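Local structure of peptidase (Pseudomonas aeruginosa, 5LOX) at residues A[1-13]-A[155-169]. The protein is an ancestral beta subunit (Anbu), a proteasome-related member of the Ntn-hydrolase clan that assembles helically and probably acts as a peptidase. The protein carries 3 engineered substitutions. Sequence-based numbering, arbitrary orientation.
Sequences TYCVAMHLADGLV and LDRNLTFDTPLEQAL
Leu-8, Met-6 and Val-13 form the apolar side of a beta hairpin that packs on the helix beginning at Leu-165. The CD1 branch of Leu-8 rests on Ala-168 CB (3.5 Å), while its CD2 branch lies against the carbonyl O of Thr-160. Leu-165 CD2 touches both Leu-8 CD1 and, at 3.9 Å, Val-13 CG2, the Val-13 and Leu-165 side chains running alongside each other in opposite senses. Selenomethionine Met-6 bends at chi2 (146°) and brings CE to Leu-155 CD2 (3.7 Å), the two side chains crossing nearly perpendicular, while its CG meets Leu-159 CD2. Leu-155 CD1 reaches Val-4 and the hydroxyl of Tyr-2, which is hydrogen-bonded to Ser-175.

A single hydrogen bond links the backbones: Ala-9 N, in the hairpin's type I turn, donates to Phe-161 O (2.8 Å, N-H...O 168°). The Phe-161 ring, CG anti to its backbone N (chi1 -171°), turns its face to the backbone at the end of strand 2-8, with Ala-9 N over its centre and His-7 O at its edge. It also presents an edge to the face of His-7 in a T-shaped pair, centroids 5.8 Å apart. Thr-160 N donates to Thr-163 OG1, tying together the type I turn from Thr-160 to Thr-163.

The contact thus seats strands 2-8 and 11-21 of the Ntn-hydrolase sheet against helix 165-182 and the end of helix 152-158, with Phe-142 of strand 142-146 touching Met-6, Leu-155 and Leu-159, and strand 190-196 contributing Val-194 against Leu-165.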
loop_
_atom_site.group_PDB
_atom_site.type_symbol
_atom_site.label_atom_id
_atom_site.label_comp_id
_atom_site.label_asym_id
_atom_site.label_seq_id
_atom_site.Cartn_x
_atom_site.Cartn_y
_atom_site.Cartn_z
ATOM N N THR A 1 69.767 69.901 5.042
ATOM C CA THR A 1 70.316 70.951 5.952
ATOM C C THR A 1 71.490 70.392 6.775
ATOM O O THR A 1 71.290 69.558 7.633
ATOM C CB THR A 1 69.241 71.487 6.910
ATOM O OG1 THR A 1 68.200 72.066 6.138
ATOM C CG2 THR A 1 69.798 72.566 7.792
ATOM N N TYR A 2 72.700 70.854 6.467
ATOM C CA TYR A 2 73.875 70.491 7.219
ATOM C C TYR A 2 74.829 71.632 7.120
ATOM O O TYR A 2 75.106 72.108 6.013
ATOM C CB TYR A 2 74.494 69.213 6.650
ATOM C CG TYR A 2 75.894 68.940 7.171
ATOM C CD1 TYR A 2 76.196 69.119 8.504
ATOM C CD2 TYR A 2 76.892 68.472 6.337
ATOM C CE1 TYR A 2 77.452 68.845 9.000
ATOM C CE2 TYR A 2 78.167 68.227 6.810
ATOM C CZ TYR A 2 78.443 68.401 8.159
ATOM O OH TYR A 2 79.707 68.171 8.679
ATOM N N CYS A 3 75.271 72.144 8.257
ATOM C CA CYS A 3 76.199 73.294 8.250
ATOM C C CYS A 3 77.351 72.990 9.156
ATOM O O CYS A 3 77.179 72.296 10.147
ATOM C CB CYS A 3 75.518 74.596 8.713
ATOM S SG CYS A 3 74.019 75.064 7.787
ATOM N N VAL A 4 78.530 73.486 8.784
ATOM C CA VAL A 4 79.744 73.340 9.583
ATOM C C VAL A 4 80.428 74.666 9.642
ATOM O O VAL A 4 80.457 75.392 8.649
ATOM C CB VAL A 4 80.806 72.419 8.959
ATOM C CG1 VAL A 4 81.606 71.786 10.059
ATOM C CG2 VAL A 4 80.186 71.326 8.149
ATOM N N ALA A 5 81.040 74.948 10.781
ATOM C CA ALA A 5 81.902 76.117 10.925
ATOM C C ALA A 5 83.086 75.753 11.787
ATOM O O ALA A 5 82.955 74.935 12.698
ATOM C CB ALA A 5 81.146 77.247 11.558
HETATM N N MSE A 6 84.238 76.313 11.449
HETATM C CA MSE A 6 85.452 76.008 12.133
HETATM C C MSE A 6 86.127 77.265 12.496
HETATM O O MSE A 6 86.208 78.184 11.706
HETATM C CB MSE A 6 86.372 75.252 11.195
HETATM C CG MSE A 6 85.736 73.914 10.866
HETATM SE SE MSE A 6 86.194 73.414 9.040
HETATM C CE MSE A 6 85.067 71.845 8.828
ATOM N N HIS A 7 86.682 77.291 13.701
ATOM C CA HIS A 7 87.496 78.411 14.168
ATOM C C HIS A 7 88.889 77.884 14.488
ATOM O O HIS A 7 89.077 77.125 15.456
ATOM C CB HIS A 7 86.869 79.060 15.393
ATOM C CG HIS A 7 87.712 80.127 16.040
ATOM N ND1 HIS A 7 88.664 80.855 15.356
ATOM C CD2 HIS A 7 87.723 80.593 17.311
ATOM C CE1 HIS A 7 89.229 81.718 16.179
ATOM N NE2 HIS A 7 88.667 81.584 17.363
ATOM N N LEU A 8 89.833 78.301 13.633
ATOM C CA LEU A 8 91.189 77.786 13.604
ATOM C C LEU A 8 92.190 78.890 13.821
ATOM O O LEU A 8 91.858 80.083 13.769
ATOM C CB LEU A 8 91.443 77.130 12.246
ATOM C CG LEU A 8 90.381 76.123 11.808
ATOM C CD1 LEU A 8 90.530 75.805 10.349
ATOM C CD2 LEU A 8 90.496 74.843 12.624
ATOM N N ALA A 9 93.431 78.476 14.032
ATOM C CA ALA A 9 94.499 79.410 14.292
ATOM C C ALA A 9 94.524 80.496 13.231
ATOM O O ALA A 9 94.640 81.671 13.576
ATOM C CB ALA A 9 95.834 78.693 14.364
ATOM N N ASP A 10 94.389 80.121 11.955
ATOM C CA ASP A 10 94.525 81.108 10.868
ATOM C C ASP A 10 93.238 81.828 10.467
ATOM O O ASP A 10 93.274 82.719 9.646
ATOM C CB ASP A 10 95.152 80.459 9.620
ATOM C CG ASP A 10 96.624 80.090 9.808
ATOM O OD1 ASP A 10 97.360 80.809 10.518
ATOM O OD2 ASP A 10 97.046 79.066 9.213
ATOM N N GLY A 11 92.109 81.458 11.037
ATOM C CA GLY A 11 90.858 82.158 10.751
ATOM C C GLY A 11 89.597 81.315 10.924
ATOM O O GLY A 11 89.564 80.397 11.737
ATOM N N LEU A 12 88.620 81.548 10.060
ATOM C CA LEU A 12 87.372 80.833 10.082
ATOM C C LEU A 12 87.057 80.213 8.729
ATOM O O LEU A 12 87.423 80.737 7.681
ATOM C CB LEU A 12 86.260 81.808 10.407
ATOM C CG LEU A 12 86.398 82.546 11.732
ATOM C CD1 LEU A 12 85.543 83.794 11.753
ATOM C CD2 LEU A 12 85.998 81.607 12.858
ATOM N N VAL A 13 86.358 79.092 8.758
ATOM C CA VAL A 13 85.866 78.448 7.547
ATOM C C VAL A 13 84.418 78.088 7.783
ATOM O O VAL A 13 84.096 77.469 8.807
ATOM C CB VAL A 13 86.652 77.166 7.227
ATOM C CG1 VAL A 13 86.086 76.474 6.002
ATOM C CG2 VAL A 13 88.116 77.487 6.995
ATOM N N LEU A 155 85.804 64.814 10.557
ATOM C CA LEU A 155 86.252 66.008 11.235
ATOM C C LEU A 155 86.900 65.675 12.567
ATOM O O LEU A 155 87.932 66.229 12.906
ATOM C CB LEU A 155 85.073 66.952 11.435
ATOM C CG LEU A 155 84.403 67.404 10.127
ATOM C CD1 LEU A 155 83.211 68.301 10.400
ATOM C CD2 LEU A 155 85.391 68.141 9.245
ATOM N N ASP A 156 86.269 64.808 13.349
ATOM C CA ASP A 156 86.835 64.376 14.605
ATOM C C ASP A 156 88.236 63.841 14.370
ATOM O O ASP A 156 89.151 64.149 15.127
ATOM C CB ASP A 156 85.987 63.290 15.245
ATOM C CG ASP A 156 84.850 63.845 16.068
ATOM O OD1 ASP A 156 84.920 65.023 16.523
ATOM O OD2 ASP A 156 83.860 63.089 16.267
ATOM N N ARG A 157 88.420 63.039 13.325
ATOM C CA ARG A 157 89.720 62.391 13.067
ATOM C C ARG A 157 90.835 63.341 12.713
ATOM O O ARG A 157 91.938 63.154 13.147
ATOM C CB ARG A 157 89.600 61.376 11.933
ATOM C CG ARG A 157 88.829 60.119 12.292
ATOM C CD ARG A 157 88.677 59.227 11.072
ATOM N NE ARG A 157 89.056 57.845 11.372
ATOM C CZ ARG A 157 88.247 56.794 11.306
ATOM N NH1 ARG A 157 86.983 56.940 10.938
ATOM N NH2 ARG A 157 88.709 55.596 11.602
ATOM N N ASN A 158 90.549 64.344 11.901
ATOM C CA ASN A 158 91.597 65.094 11.221
ATOM C C ASN A 158 91.711 66.540 11.602
ATOM O O ASN A 158 92.779 67.115 11.541
ATOM C CB ASN A 158 91.395 64.966 9.710
ATOM C CG ASN A 158 91.512 63.512 9.232
ATOM O OD1 ASN A 158 90.497 62.858 8.978
ATOM N ND2 ASN A 158 92.733 62.967 9.214
ATOM N N LEU A 159 90.622 67.138 12.024
ATOM C CA LEU A 159 90.624 68.562 12.266
ATOM C C LEU A 159 91.156 68.902 13.644
ATOM O O LEU A 159 90.803 68.251 14.628
ATOM C CB LEU A 159 89.206 69.079 12.114
ATOM C CG LEU A 159 89.182 70.553 11.824
ATOM C CD1 LEU A 159 89.655 70.811 10.416
ATOM C CD2 LEU A 159 87.767 71.049 11.971
ATOM N N THR A 160 91.993 69.923 13.720
ATOM C CA THR A 160 92.424 70.507 14.996
ATOM C C THR A 160 92.596 72.016 14.833
ATOM O O THR A 160 92.557 72.530 13.742
ATOM C CB THR A 160 93.787 69.981 15.473
ATOM O OG1 THR A 160 94.827 70.689 14.802
ATOM C CG2 THR A 160 93.926 68.487 15.233
ATOM N N PHE A 161 92.773 72.722 15.937
ATOM C CA PHE A 161 92.868 74.176 15.908
ATOM C C PHE A 161 93.920 74.640 14.925
ATOM O O PHE A 161 93.764 75.677 14.288
ATOM C CB PHE A 161 93.191 74.713 17.306
ATOM C CG PHE A 161 93.098 76.199 17.409
ATOM C CD1 PHE A 161 91.895 76.856 17.157
ATOM C CD2 PHE A 161 94.207 76.957 17.735
ATOM C CE1 PHE A 161 91.811 78.244 17.240
ATOM C CE2 PHE A 161 94.125 78.342 17.806
ATOM C CZ PHE A 161 92.923 78.983 17.564
ATOM N N ASP A 162 95.006 73.876 14.834
ATOM C CA ASP A 162 96.151 74.241 13.991
ATOM C C ASP A 162 96.025 73.841 12.531
ATOM O O ASP A 162 96.904 74.148 11.743
ATOM C CB ASP A 162 97.422 73.647 14.592
ATOM C CG ASP A 162 97.789 74.290 15.922
ATOM O OD1 ASP A 162 97.749 75.535 16.029
ATOM O OD2 ASP A 162 98.055 73.535 16.881
ATOM N N THR A 163 94.973 73.117 12.162
ATOM C CA THR A 163 94.786 72.740 10.774
ATOM C C THR A 163 94.715 74.013 9.948
ATOM O O THR A 163 94.002 74.937 10.312
ATOM C CB THR A 163 93.495 71.917 10.568
ATOM O OG1 THR A 163 93.555 70.688 11.312
ATOM C CG2 THR A 163 93.298 71.573 9.099
ATOM N N PRO A 164 95.476 74.097 8.846
ATOM C CA PRO A 164 95.376 75.290 7.994
ATOM C C PRO A 164 94.025 75.387 7.312
ATOM O O PRO A 164 93.368 74.370 7.128
ATOM C CB PRO A 164 96.488 75.087 6.954
ATOM C CG PRO A 164 97.429 74.102 7.572
ATOM C CD PRO A 164 96.593 73.225 8.446
ATOM N N LEU A 165 93.678 76.577 6.842
ATOM C CA LEU A 165 92.351 76.808 6.252
ATOM C C LEU A 165 92.076 75.974 4.994
ATOM O O LEU A 165 91.093 75.255 4.952
ATOM C CB LEU A 165 92.142 78.276 5.939
ATOM C CG LEU A 165 92.384 79.255 7.093
ATOM C CD1 LEU A 165 92.243 80.678 6.600
ATOM C CD2 LEU A 165 91.442 79.019 8.232
ATOM N N GLU A 166 92.995 75.979 4.016
ATOM C CA GLU A 166 92.790 75.173 2.797
ATOM C C GLU A 166 92.487 73.687 3.171
ATOM O O GLU A 166 91.619 73.080 2.579
ATOM C CB GLU A 166 93.944 75.317 1.775
ATOM N N GLN A 167 93.170 73.126 4.172
ATOM C CA GLN A 167 92.955 71.728 4.524
ATOM C C GLN A 167 91.679 71.522 5.264
ATOM O O GLN A 167 91.069 70.469 5.165
ATOM C CB GLN A 167 94.117 71.178 5.336
ATOM C CG GLN A 167 95.386 71.207 4.513
ATOM C CD GLN A 167 96.596 70.713 5.258
ATOM O OE1 GLN A 167 96.483 69.922 6.201
ATOM N NE2 GLN A 167 97.776 71.179 4.838
ATOM N N ALA A 168 91.321 72.485 6.088
ATOM C CA ALA A 168 90.066 72.399 6.815
ATOM C C ALA A 168 88.916 72.399 5.838
ATOM O O ALA A 168 87.972 71.646 5.978
ATOM C CB ALA A 168 89.938 73.569 7.775
ATOM N N LEU A 169 88.991 73.277 4.856
ATOM C CA LEU A 169 87.940 73.375 3.866
ATOM C C LEU A 169 87.782 72.053 3.137
ATOM O O LEU A 169 86.688 71.577 2.899
ATOM C CB LEU A 169 88.296 74.461 2.855
ATOM C CG LEU A 169 87.286 74.652 1.730
ATOM C CD1 LEU A 169 85.940 75.008 2.304
ATOM C CD2 LEU A 169 87.750 75.746 0.790
#